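Local coordinates for protein transcriptional regulator (Vibrio vulnificus, PDB 4IVN) that represses the genes of sialic acid catabolism and binds the pathway intermediate N-acetylmannosamine 6-phosphate in a domain with a sugar-isomerase fold, at residues Ser19-Val24 with Thr48-Ala53; Gln99-Ser104 with Gly235-Lys240; Ala146-Arg151 with Leu246-Val251; Leu164-Ala169 with Ile191-Leu196; Pro203-Thr208 with Ser219-Val224. All blocks are in the same frame, centred on the assembly; numbering follows the deposited sequence.

Contact 1: residues Ser19-Val24 with Thr48-Ala53; sequences SKKLRV and TQTSEA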
# COMPACT_ATOMS: atom_id res chain seq x y z
N SER A 19 18.43 41.46 -2.90
CA SER A 19 17.85 42.13 -4.07
C SER A 19 16.31 42.10 -4.10
O SER A 19 15.71 41.30 -3.40
CB SER A 19 18.35 41.46 -5.36
OG SER A 19 17.73 40.18 -5.54
N LYS A 20 15.70 42.96 -4.92
CA LYS A 20 14.23 42.98 -5.08
C LYS A 20 13.68 41.60 -5.45
O LYS A 20 12.67 41.17 -4.89
CB LYS A 20 13.74 44.03 -6.11
CG LYS A 20 12.21 44.05 -6.19
CD LYS A 20 11.59 45.37 -6.61
CE LYS A 20 10.88 45.23 -7.94
NZ LYS A 20 10.07 46.44 -8.26
N LYS A 21 14.31 40.94 -6.41
CA LYS A 21 13.77 39.70 -6.91
C LYS A 21 13.75 38.66 -5.75
O LYS A 21 12.72 38.01 -5.47
CB LYS A 21 14.58 39.22 -8.12
CG LYS A 21 13.79 38.33 -9.09
CD LYS A 21 14.30 38.45 -10.54
CE LYS A 21 14.22 37.14 -11.35
NZ LYS A 21 12.96 36.32 -11.42
N LEU A 22 14.89 38.53 -5.06
CA LEU A 22 15.00 37.67 -3.88
C LEU A 22 14.00 38.07 -2.75
O LEU A 22 13.45 37.21 -2.08
CB LEU A 22 16.46 37.61 -3.37
CG LEU A 22 17.48 36.53 -3.78
CD1 LEU A 22 17.11 35.65 -4.96
CD2 LEU A 22 18.82 37.18 -4.07
N ARG A 23 13.76 39.38 -2.59
CA ARG A 23 12.83 39.94 -1.57
C ARG A 23 11.42 39.47 -1.80
O ARG A 23 10.69 39.23 -0.83
CB ARG A 23 12.80 41.49 -1.54
CG ARG A 23 13.95 42.15 -0.79
CD ARG A 23 13.72 43.65 -0.51
NE ARG A 23 14.33 44.02 0.77
CZ ARG A 23 13.68 44.10 1.95
NH1 ARG A 23 12.37 43.87 2.04
NH2 ARG A 23 14.35 44.41 3.05
N VAL A 24 11.05 39.36 -3.07
CA VAL A 24 9.71 38.88 -3.41
C VAL A 24 9.56 37.46 -2.87
O VAL A 24 8.55 37.11 -2.26
CB VAL A 24 9.51 38.91 -4.94
CG1 VAL A 24 8.33 38.04 -5.34
CG2 VAL A 24 9.30 40.37 -5.41
N THR A 48 5.48 32.76 -6.93
CA THR A 48 6.15 34.03 -6.76
C THR A 48 6.44 34.72 -8.11
O THR A 48 6.94 35.85 -8.13
CB THR A 48 7.50 33.85 -6.05
OG1 THR A 48 8.28 32.93 -6.81
CG2 THR A 48 7.30 33.44 -4.56
N GLN A 49 6.12 34.03 -9.21
CA GLN A 49 6.49 34.47 -10.57
C GLN A 49 7.99 34.79 -10.70
O GLN A 49 8.38 35.86 -11.20
CB GLN A 49 5.68 35.71 -10.97
CG GLN A 49 4.21 35.50 -11.33
CD GLN A 49 3.46 36.83 -11.29
OE1 GLN A 49 3.16 37.35 -10.21
NE2 GLN A 49 3.19 37.42 -12.46
N THR A 50 8.86 33.88 -10.25
CA THR A 50 10.30 34.05 -10.35
C THR A 50 10.80 32.74 -10.94
O THR A 50 10.06 31.75 -10.99
CB THR A 50 10.95 34.41 -8.96
OG1 THR A 50 10.87 33.30 -8.04
CG2 THR A 50 10.24 35.59 -8.30
N SER A 51 12.04 32.66 -11.37
CA SER A 51 12.56 31.37 -11.83
C SER A 51 12.86 30.42 -10.65
O SER A 51 12.93 30.83 -9.49
CB SER A 51 13.81 31.62 -12.60
OG SER A 51 14.68 32.24 -11.70
N GLU A 52 13.08 29.15 -10.94
CA GLU A 52 13.59 28.27 -9.93
C GLU A 52 15.01 28.67 -9.55
O GLU A 52 15.44 28.44 -8.43
CB GLU A 52 13.58 26.83 -10.41
CG GLU A 52 12.21 26.38 -10.83
CD GLU A 52 12.17 24.89 -11.16
OE1 GLU A 52 13.19 24.18 -10.94
OE2 GLU A 52 11.10 24.42 -11.62
N ALA A 53 15.73 29.25 -10.48
CA ALA A 53 17.10 29.75 -10.13
C ALA A 53 17.10 30.82 -9.00
O ALA A 53 18.02 30.91 -8.17
CB ALA A 53 17.80 30.32 -11.35
O HOH W 1 10.32 37.64 -11.78

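Contact 2: residues Gln99-Ser104 with Gly235-Lys240; sequences QSAVDS and GAFASK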
# COMPACT_ATOMS: atom_id res chain seq x y z
N GLN A 99 -10.38 8.69 9.92
CA GLN A 99 -11.02 9.88 9.33
C GLN A 99 -10.13 10.64 8.34
O GLN A 99 -10.64 11.03 7.27
CB GLN A 99 -11.63 10.82 10.37
CG GLN A 99 -12.53 11.95 9.77
CD GLN A 99 -13.83 11.42 9.17
OE1 GLN A 99 -14.61 10.73 9.84
NE2 GLN A 99 -14.09 11.74 7.90
N SER A 100 -8.82 10.80 8.63
CA SER A 100 -7.96 11.47 7.70
C SER A 100 -8.00 10.76 6.35
O SER A 100 -7.99 11.40 5.31
CB SER A 100 -6.51 11.47 8.16
OG SER A 100 -6.40 12.27 9.28
N ALA A 101 -7.85 9.42 6.41
CA ALA A 101 -7.77 8.62 5.20
C ALA A 101 -9.08 8.73 4.45
O ALA A 101 -9.08 8.84 3.22
CB ALA A 101 -7.40 7.17 5.55
N VAL A 102 -10.22 8.77 5.17
CA VAL A 102 -11.52 9.02 4.50
C VAL A 102 -11.54 10.31 3.75
O VAL A 102 -11.94 10.32 2.56
CB VAL A 102 -12.73 8.96 5.46
CG1 VAL A 102 -14.00 9.45 4.78
CG2 VAL A 102 -12.91 7.49 5.88
N ASP A 103 -11.07 11.38 4.39
CA ASP A 103 -11.15 12.76 3.82
C ASP A 103 -10.24 12.74 2.59
O ASP A 103 -10.59 13.25 1.56
CB ASP A 103 -10.59 13.84 4.78
CG ASP A 103 -11.41 13.99 6.05
OD1 ASP A 103 -12.57 13.58 6.06
OD2 ASP A 103 -10.86 14.47 7.05
N SER A 104 -9.06 12.15 2.73
CA SER A 104 -8.18 12.04 1.57
C SER A 104 -8.72 11.31 0.35
O SER A 104 -8.41 11.70 -0.79
CB SER A 104 -6.86 11.44 1.99
OG SER A 104 -6.23 12.47 2.69
N GLY A 235 5.25 9.66 3.41
CA GLY A 235 4.69 8.35 3.77
C GLY A 235 3.39 8.32 4.53
O GLY A 235 2.89 7.21 4.72
N ALA A 236 2.82 9.50 4.93
CA ALA A 236 1.60 9.59 5.68
C ALA A 236 0.52 8.77 4.98
O ALA A 236 0.36 8.79 3.74
CB ALA A 236 1.09 11.07 5.80
N PHE A 237 -0.29 8.08 5.78
CA PHE A 237 -1.25 7.19 5.14
C PHE A 237 -2.31 8.02 4.36
O PHE A 237 -2.76 7.62 3.33
CB PHE A 237 -1.87 6.31 6.23
CG PHE A 237 -2.96 5.40 5.76
CD1 PHE A 237 -2.79 4.54 4.66
CD2 PHE A 237 -4.21 5.41 6.43
CE1 PHE A 237 -3.81 3.66 4.28
CE2 PHE A 237 -5.21 4.52 6.03
CZ PHE A 237 -5.03 3.68 4.98
N ALA A 238 -2.61 9.21 4.83
CA ALA A 238 -3.57 10.00 4.11
C ALA A 238 -3.03 10.42 2.69
O ALA A 238 -3.81 10.53 1.73
CB ALA A 238 -4.06 11.20 4.96
N SER A 239 -1.71 10.55 2.53
CA SER A 239 -1.13 10.81 1.20
C SER A 239 -1.07 9.54 0.33
O SER A 239 -1.40 9.58 -0.87
CB SER A 239 0.26 11.37 1.33
OG SER A 239 0.12 12.63 1.96
N LYS A 240 -0.72 8.42 0.93
CA LYS A 240 -0.59 7.19 0.18
C LYS A 240 -1.97 6.61 -0.19
O LYS A 240 -2.11 5.96 -1.22
CB LYS A 240 0.18 6.14 0.99
CG LYS A 240 1.65 6.52 1.35
CD LYS A 240 2.56 6.83 0.11
CE LYS A 240 2.76 8.32 -0.11
NZ LYS A 240 3.84 8.57 -1.18

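Contact 3: residues Ala146-Arg151 with Leu246-Val251; sequences AYRLIR and LVDVLV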
# COMPACT_ATOMS: atom_id res chain seq x y z
N ALA A 146 2.10 -2.64 -9.99
CA ALA A 146 2.59 -3.71 -10.73
C ALA A 146 1.77 -4.98 -10.38
O ALA A 146 1.53 -5.80 -11.23
CB ALA A 146 4.06 -3.95 -10.36
N TYR A 147 1.48 -5.19 -9.11
CA TYR A 147 0.57 -6.27 -8.73
C TYR A 147 -0.74 -6.23 -9.44
O TYR A 147 -1.15 -7.25 -10.02
CB TYR A 147 0.35 -6.33 -7.16
CG TYR A 147 -0.82 -7.23 -6.79
CD1 TYR A 147 -0.65 -8.60 -6.61
CD2 TYR A 147 -2.14 -6.68 -6.71
CE1 TYR A 147 -1.73 -9.46 -6.27
CE2 TYR A 147 -3.21 -7.53 -6.39
CZ TYR A 147 -2.99 -8.89 -6.16
OH TYR A 147 -4.02 -9.71 -5.90
N ARG A 148 -1.44 -5.08 -9.45
CA ARG A 148 -2.74 -5.03 -10.04
C ARG A 148 -2.63 -5.26 -11.62
O ARG A 148 -3.52 -5.89 -12.25
CB ARG A 148 -3.43 -3.66 -9.78
CG ARG A 148 -3.88 -3.47 -8.31
CD ARG A 148 -4.95 -4.53 -7.95
NE ARG A 148 -6.16 -4.29 -8.73
CZ ARG A 148 -7.05 -3.31 -8.56
NH1 ARG A 148 -6.97 -2.44 -7.55
NH2 ARG A 148 -8.05 -3.21 -9.44
N LEU A 149 -1.56 -4.75 -12.21
CA LEU A 149 -1.21 -5.05 -13.66
C LEU A 149 -1.02 -6.52 -13.95
O LEU A 149 -1.53 -7.00 -14.96
CB LEU A 149 -0.01 -4.26 -14.20
CG LEU A 149 -0.40 -2.73 -14.16
CD1 LEU A 149 0.75 -1.75 -14.39
CD2 LEU A 149 -1.58 -2.34 -15.04
N ILE A 150 -0.25 -7.21 -13.10
CA ILE A 150 0.00 -8.61 -13.28
C ILE A 150 -1.29 -9.42 -13.13
O ILE A 150 -1.43 -10.41 -13.89
CB ILE A 150 1.12 -9.08 -12.27
CG1 ILE A 150 2.45 -8.57 -12.79
CG2 ILE A 150 1.14 -10.65 -12.07
CD1 ILE A 150 3.53 -8.65 -11.70
N ARG A 151 -2.24 -8.96 -12.28
CA ARG A 151 -3.56 -9.62 -12.14
C ARG A 151 -4.32 -9.61 -13.48
O ARG A 151 -4.97 -10.62 -13.84
CB ARG A 151 -4.43 -8.95 -11.06
CG ARG A 151 -3.99 -9.27 -9.57
CD ARG A 151 -3.72 -10.73 -9.24
NE ARG A 151 -4.91 -11.59 -9.50
CZ ARG A 151 -6.04 -11.60 -8.78
NH1 ARG A 151 -6.15 -10.94 -7.63
NH2 ARG A 151 -7.06 -12.36 -9.19
N LEU A 246 -5.96 6.11 -6.94
CA LEU A 246 -5.58 6.29 -8.38
C LEU A 246 -5.23 4.99 -9.07
O LEU A 246 -5.68 4.77 -10.22
CB LEU A 246 -4.36 7.22 -8.58
CG LEU A 246 -4.34 8.62 -7.98
CD1 LEU A 246 -2.97 9.28 -8.30
CD2 LEU A 246 -5.52 9.49 -8.37
N VAL A 247 -4.39 4.16 -8.43
CA VAL A 247 -4.05 2.82 -8.98
C VAL A 247 -5.33 1.99 -9.15
O VAL A 247 -5.59 1.33 -10.24
CB VAL A 247 -3.04 2.01 -8.12
CG1 VAL A 247 -2.93 0.59 -8.62
CG2 VAL A 247 -1.61 2.60 -8.16
N ASP A 248 -6.18 2.00 -8.12
CA ASP A 248 -7.39 1.17 -8.21
C ASP A 248 -8.32 1.59 -9.32
O ASP A 248 -8.79 0.72 -10.08
CB ASP A 248 -8.13 1.19 -6.86
CG ASP A 248 -9.24 0.18 -6.80
OD1 ASP A 248 -9.09 -1.05 -7.13
OD2 ASP A 248 -10.22 0.62 -6.31
N VAL A 249 -8.60 2.91 -9.39
CA VAL A 249 -9.43 3.48 -10.45
C VAL A 249 -8.82 3.26 -11.83
O VAL A 249 -9.53 2.88 -12.78
CB VAL A 249 -9.69 4.98 -10.17
CG1 VAL A 249 -10.49 5.56 -11.30
CG2 VAL A 249 -10.41 5.19 -8.83
N LEU A 250 -7.50 3.32 -11.94
CA LEU A 250 -6.91 3.02 -13.22
C LEU A 250 -7.28 1.62 -13.65
O LEU A 250 -7.72 1.44 -14.75
CB LEU A 250 -5.36 3.24 -13.18
CG LEU A 250 -4.58 2.86 -14.42
CD1 LEU A 250 -5.08 3.53 -15.74
CD2 LEU A 250 -3.05 3.08 -14.24
N VAL A 251 -7.03 0.61 -12.81
CA VAL A 251 -7.18 -0.79 -13.22
C VAL A 251 -8.65 -1.13 -13.29
O VAL A 251 -9.06 -1.82 -14.20
CB VAL A 251 -6.37 -1.76 -12.30
CG1 VAL A 251 -6.53 -3.23 -12.74
CG2 VAL A 251 -4.92 -1.28 -12.38

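Contact 4: residues Leu164-Ala169 with Ile191-Leu196; sequences LAAMSA and IHAAGL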
# COMPACT_ATOMS: atom_id res chain seq x y z
N LEU A 164 19.03 0.23 -11.75
CA LEU A 164 18.42 -0.70 -12.71
C LEU A 164 17.32 0.01 -13.49
O LEU A 164 17.19 -0.18 -14.74
CB LEU A 164 17.86 -1.92 -12.01
CG LEU A 164 18.89 -2.99 -11.57
CD1 LEU A 164 18.15 -4.22 -11.00
CD2 LEU A 164 19.74 -3.45 -12.75
N ALA A 165 16.54 0.81 -12.76
CA ALA A 165 15.38 1.51 -13.41
C ALA A 165 15.98 2.46 -14.50
O ALA A 165 15.46 2.54 -15.65
CB ALA A 165 14.63 2.35 -12.38
N ALA A 166 17.04 3.19 -14.14
CA ALA A 166 17.76 4.04 -15.19
C ALA A 166 18.22 3.21 -16.38
O ALA A 166 18.06 3.65 -17.55
CB ALA A 166 18.92 4.84 -14.64
N MET A 167 18.89 2.06 -16.14
CA MET A 167 19.36 1.25 -17.24
C MET A 167 18.23 0.74 -18.14
O MET A 167 18.33 0.89 -19.39
CB MET A 167 20.30 0.11 -16.76
CG MET A 167 21.50 0.71 -15.99
SD MET A 167 22.40 -0.79 -15.54
CE MET A 167 23.94 -0.01 -15.03
N SER A 168 17.13 0.25 -17.54
CA SER A 168 15.96 -0.18 -18.38
C SER A 168 15.33 0.95 -19.16
O SER A 168 15.04 0.81 -20.35
CB SER A 168 14.82 -0.84 -17.54
OG SER A 168 15.20 -2.17 -17.45
N ALA A 169 15.13 2.08 -18.50
CA ALA A 169 14.51 3.24 -19.18
C ALA A 169 15.39 3.69 -20.33
O ALA A 169 14.89 4.12 -21.38
CB ALA A 169 14.30 4.42 -18.20
N ILE A 191 13.29 10.83 -10.70
CA ILE A 191 13.19 11.80 -11.85
C ILE A 191 14.13 11.45 -12.96
O ILE A 191 13.79 11.57 -14.13
CB ILE A 191 13.69 13.21 -11.41
CG1 ILE A 191 12.69 13.86 -10.48
CG2 ILE A 191 13.99 14.15 -12.59
CD1 ILE A 191 13.35 15.21 -10.05
N HIS A 192 15.36 11.03 -12.58
CA HIS A 192 16.39 10.78 -13.57
C HIS A 192 15.99 9.59 -14.44
O HIS A 192 16.07 9.63 -15.68
CB HIS A 192 17.73 10.57 -12.87
CG HIS A 192 18.82 10.19 -13.83
ND1 HIS A 192 19.33 11.07 -14.78
CD2 HIS A 192 19.49 8.96 -14.02
CE1 HIS A 192 20.24 10.44 -15.51
NE2 HIS A 192 20.34 9.14 -15.03
N ALA A 193 15.53 8.52 -13.80
CA ALA A 193 15.10 7.38 -14.54
C ALA A 193 13.85 7.74 -15.36
O ALA A 193 13.79 7.42 -16.60
CB ALA A 193 14.87 6.15 -13.59
N ALA A 194 12.87 8.46 -14.79
CA ALA A 194 11.67 8.76 -15.60
C ALA A 194 12.07 9.60 -16.82
O ALA A 194 11.57 9.39 -17.96
CB ALA A 194 10.58 9.50 -14.78
N GLY A 195 12.97 10.55 -16.58
CA GLY A 195 13.55 11.46 -17.59
C GLY A 195 14.22 10.75 -18.75
O GLY A 195 14.11 11.17 -19.92
N LEU A 196 14.87 9.63 -18.47
CA LEU A 196 15.46 8.85 -19.58
C LEU A 196 14.46 8.26 -20.60
O LEU A 196 14.73 8.30 -21.84
CB LEU A 196 16.29 7.72 -19.00
CG LEU A 196 17.61 8.31 -18.35
CD1 LEU A 196 18.17 7.22 -17.37
CD2 LEU A 196 18.63 8.77 -19.42

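Contact 5: residues Pro203-Thr208 with Ser219-Val224; sequences PVVSLT and STEMLV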
# COMPACT_ATOMS: atom_id res chain seq x y z
N PRO A 203 6.09 6.93 -23.55
CA PRO A 203 5.23 7.60 -22.60
C PRO A 203 5.55 7.35 -21.10
O PRO A 203 5.95 6.23 -20.68
CB PRO A 203 3.80 7.04 -22.91
CG PRO A 203 4.10 5.68 -23.52
CD PRO A 203 5.36 5.92 -24.35
N VAL A 204 5.38 8.41 -20.32
CA VAL A 204 5.65 8.35 -18.87
C VAL A 204 4.43 8.88 -18.22
O VAL A 204 4.05 10.01 -18.54
CB VAL A 204 6.88 9.22 -18.49
CG1 VAL A 204 7.10 9.28 -16.94
CG2 VAL A 204 8.15 8.73 -19.18
N VAL A 205 3.87 8.15 -17.27
CA VAL A 205 2.66 8.62 -16.51
C VAL A 205 3.13 8.83 -15.05
O VAL A 205 3.68 7.91 -14.46
CB VAL A 205 1.54 7.54 -16.50
CG1 VAL A 205 0.33 7.94 -15.61
CG2 VAL A 205 1.01 7.33 -17.96
N SER A 206 2.89 9.99 -14.48
CA SER A 206 3.31 10.23 -13.10
C SER A 206 2.14 10.09 -12.18
O SER A 206 1.05 10.59 -12.48
CB SER A 206 3.86 11.64 -12.96
OG SER A 206 5.11 11.57 -13.58
N LEU A 207 2.39 9.44 -11.04
CA LEU A 207 1.38 9.38 -9.99
C LEU A 207 1.89 10.10 -8.78
O LEU A 207 2.79 9.59 -8.13
CB LEU A 207 1.13 7.95 -9.59
CG LEU A 207 0.60 6.97 -10.64
CD1 LEU A 207 0.17 5.67 -9.94
CD2 LEU A 207 -0.61 7.55 -11.41
N THR A 208 1.35 11.30 -8.45
CA THR A 208 2.00 12.16 -7.42
C THR A 208 0.90 12.72 -6.55
O THR A 208 -0.27 12.35 -6.71
CB THR A 208 2.62 13.44 -8.08
OG1 THR A 208 1.51 14.25 -8.57
CG2 THR A 208 3.40 13.06 -9.22
N SER A 219 6.56 14.22 -17.93
CA SER A 219 5.39 13.32 -17.81
C SER A 219 4.50 13.48 -19.01
O SER A 219 4.22 14.64 -19.40
CB SER A 219 4.57 13.67 -16.56
OG SER A 219 5.33 13.43 -15.40
N THR A 220 4.11 12.38 -19.65
CA THR A 220 3.16 12.41 -20.77
C THR A 220 1.78 12.70 -20.18
O THR A 220 0.98 13.37 -20.79
CB THR A 220 3.19 11.11 -21.61
OG1 THR A 220 4.56 10.78 -21.93
CG2 THR A 220 2.46 11.21 -22.97
N GLU A 221 1.46 12.07 -19.04
CA GLU A 221 0.22 12.26 -18.33
C GLU A 221 0.49 12.31 -16.81
O GLU A 221 1.52 11.81 -16.36
CB GLU A 221 -0.71 11.04 -18.55
CG GLU A 221 -0.93 10.60 -20.02
CD GLU A 221 -1.87 11.48 -20.89
OE1 GLU A 221 -2.45 12.47 -20.33
OE2 GLU A 221 -2.05 11.15 -22.14
N MET A 222 -0.45 12.82 -16.01
CA MET A 222 -0.25 12.81 -14.56
C MET A 222 -1.59 12.49 -13.89
O MET A 222 -2.61 12.94 -14.36
CB MET A 222 0.09 14.22 -14.05
CG MET A 222 1.56 14.56 -13.94
SD MET A 222 1.92 15.49 -12.40
CE MET A 222 3.71 15.29 -12.35
N LEU A 223 -1.57 11.75 -12.80
CA LEU A 223 -2.79 11.63 -11.97
C LEU A 223 -2.30 12.14 -10.63
O LEU A 223 -1.20 11.83 -10.26
CB LEU A 223 -3.28 10.20 -11.87
CG LEU A 223 -3.95 9.59 -13.10
CD1 LEU A 223 -4.57 8.25 -12.79
CD2 LEU A 223 -4.99 10.55 -13.72
N VAL A 224 -3.08 13.00 -9.99
CA VAL A 224 -2.69 13.70 -8.78
C VAL A 224 -3.59 13.31 -7.63
O VAL A 224 -4.77 13.51 -7.68
CB VAL A 224 -2.73 15.23 -9.04
CG1 VAL A 224 -2.52 16.03 -7.73
CG2 VAL A 224 -1.69 15.57 -10.12

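Contact 1: residues Ser19-Val24 with Thr48-Ala53
V24 and K21, one turn apart on helix 20-36, reach across to T48 and T50 in the turn of a helix-turn-helix, the motif that in RpiR-family regulators is expected to bind DNA. T48 lies just before the turn, and its backbone O is touched by V24 CG1 at 3.8 Å. Its hydroxyl is turned back to L44 O and A45 O, which satisfies the polar branch of a buried threonine; V24 CG1 meets its CB more loosely. Q49 then leaves the helix with positive phi (52°) in a Schellman motif, and Q49 O accepts from a water oxygen at 2.7 Å. That water in turn accepts from K21 NZ at 3.0 Å, an indirect link between the segments. T50 gives its hydroxyl hydrogen to T48 OG1 (2.9 Å from T50 OG1); OG1 sits between backbone N and carbonyl carbon (chi1 68°), which turns it back along its own segment, while CG2 comes to 4.3 Å from V24 CG1. S51 is the N-cap residue of helix 52-61, and its hydroxyl is hydrogen-bonded to that of T54. The long chain of K21 suits this solvent-facing site: bent near its end, it slides past T50 in the opposite direction, gains a weak bond to T54 OG1, and leaves NZ 3.7 Å from both T50 CA and T50 CB.

Contact 2: residues Gln99-Ser104 with Gly235-Lys240
S104 leans on A238 with its whole side chain. Its CB already lies 3.2 Å from A238 O. OG stands beside the backbone N, anti to the carbonyl carbon (chi1 -73°), which directs it back over its own helix and also against A238, 3.4 Å from A238 CB. At the tip, OG has its firmest partner in R227, whose NH1 is hydrogen-bonded to it; beyond that there are weak contacts to A238 O, 3.2 Å from OG, and S100 O, 3.3 Å from OG, which compete for the single hydroxyl proton. A small hydroxyl residue fits a buried place where a helix carbonyl and a guanidinium converge. The two segments join helix 93-111 to the first turn of helix 237-257, the long helix that follows the last strand of the SIS domain's parallel sheet. Small residues let them close in: the CA atoms of A101 and A238 are 4.6 Å apart, and the methyl of A238 lies 4.0 Å from S100 CB. F237, with CG anti to its backbone N (chi1 176°), brings CE2 to 3.5 Å from A101 CB, the methyl meeting the ring obliquely. Y144 of the second subunit packs on F237 and hydrogen-bonds G235 O, while L105 of that subunit covers A101.

Contact 3: residues Ala146-Arg151 with Leu246-Val251
Segments 146-151 and 246-251 are helices running nearly parallel, 16° apart with their axes 10.3 Å from each other, and their backbones come closest at R148 and V251. Much of the gap is bridged by the long side chain of R148. Its CB rests on V251 CG2 at 3.8 Å and its CG on V247 CG1 at 4.2 Å; bends at chi2 and chi3 then curl the chain round so that the guanidinium reaches helix 246-251, its edge to D248. There NH1 gives D248 OD1 a short bond of 2.6 Å, at 158° and close to the guanidinium plane, arriving on the anti side of the carboxylate. The planes stand 60° apart, and NH2 makes only a weak bond (3.3 Å) to the same OD1, so one oxygen takes both nitrogens and no two-oxygen pair forms. V251 CB lies over one guanidinium face, 3.6 Å from NH2, and the valine's branched bulk suits that covering role; L149 CD2 comes loosely against V251 CG2. NH1 also bonds Y144 OH, and NH2 bonds N252 OD1. On the same helix, R151 CG lies over one face of the Y147 ring, toward its rim, and R151 NH1 donates to Y147 OH at 3.0 Å, the hydroxyl that also bonds O3 of the bound sugar phosphate. F237 of the second subunit packs on D248. With both charges buried and several partners on the guanidinium, the pair R148-D248 is probably ionised and fixes the rotation of the arginine, joining the helix that carries the pocket residues Y147 and R151 to the SIS domain's long helix.

Contact 4: residues Leu164-Ala169 with Ile191-Leu196
The backbone N of A169 bonds A165 O at 2.9 Å within helix 162-170, while across the contact the methyl of the same residue presses on a carbonyl of the facing helix, A169 CB lying 3.4 Å from A193 O. The rest is apolar. A193 CB fits against the backbone of the other helix, 3.7 Å from A166 N, and touches the methyl of A165, CB to CB, at 4.0 Å. L196 is the large apolar side chain at this contact: with CG beside its backbone N and anti to the carbonyl carbon (chi1 -71°), it places CD1 3.7 Å from A166 CB, while its own CB lies 3.9 Å from A169 CB. H192 adds a looser touch, its ring oblique to the methyl of A166. Alanine at 165, 166, 169 and 193 explains how the axes come within 8.1 Å, close for two helices, and the 9° between them lets the contact run on over successive turns. On the sheet side, A165 and A193 both rest on I133 of strand 129-133, and A169 on W178 of strand 176-181. Helices 162-170 and 188-199 thus lie side by side on one face of the parallel sheet, each linking successive strands, as in the alpha-beta-alpha sandwich of the SIS domain with its Rossmann-like architecture.

Contact 5: residues Pro203-Thr208 with Ser219-Val224
V204 and T220 begin a parallel pairing between strands 204-208 and 221-224, the latter the edge strand of this chain's five-stranded SIS-domain sheet. V204 is satisfied on both its polar atoms: its N donates to T220 OG1 at 3.0 Å, and its O takes T220 N in a short, bent bond of 2.6 Å, plus a weak share of E221 N. The threonine hydroxyl thus stands in for a backbone acceptor where the strand has not yet begun. Regular pairing follows: S206 N gives to E221 O (3.0 Å), S206 O receives L223 N (2.9 Å), and T208 N reaches L223 O (3.2 Å). V205 pairs with W178 and A180, and L207 with A180 and S182, on the side of strand 176-181. Among side chains, S206 OG donates to S219 OG at 2.6 Å, and S219 OG is also bonded to L215 O, so two small hydroxyls pass a chain of bonds from strand 204-208 to L215 O. E221 forms a salt bridge with R119, and T208 OG1 is bonded to I210 O. On the face of V205 and L223, apolar residues suit the cover by I120 of helix 114-126; L207 and L223 lie side by side, pointing the same way. On the opposite face M222, bent at chi2, crosses T208 at about a right angle, its CE 3.7 Å from S206 CB and 3.9 Å from T208 CG2.

Contact 5 lies between contacts 3 and 4: V247 and L246 of contact 3 pack on its strands (L246 CD1 to L223 O, 3.7 Å), and A194 of contact 4 meets V204 (A194 O to V204 CG2, 3.7 Å). Contacts 2 and 3 share helix 237-257, their centres about 19 Å apart, and both touch the second subunit. Contact 3 supplies Y147 and R151 to a sugar-phosphate pocket, whereas the side chain of T208 in contact 5 lies about 7 Å from a bound sugar. Contact 1 stands apart in the helix-turn-helix domain, its centre about 28 Å from that of contact 5 and about 41 Å from that of contact 3.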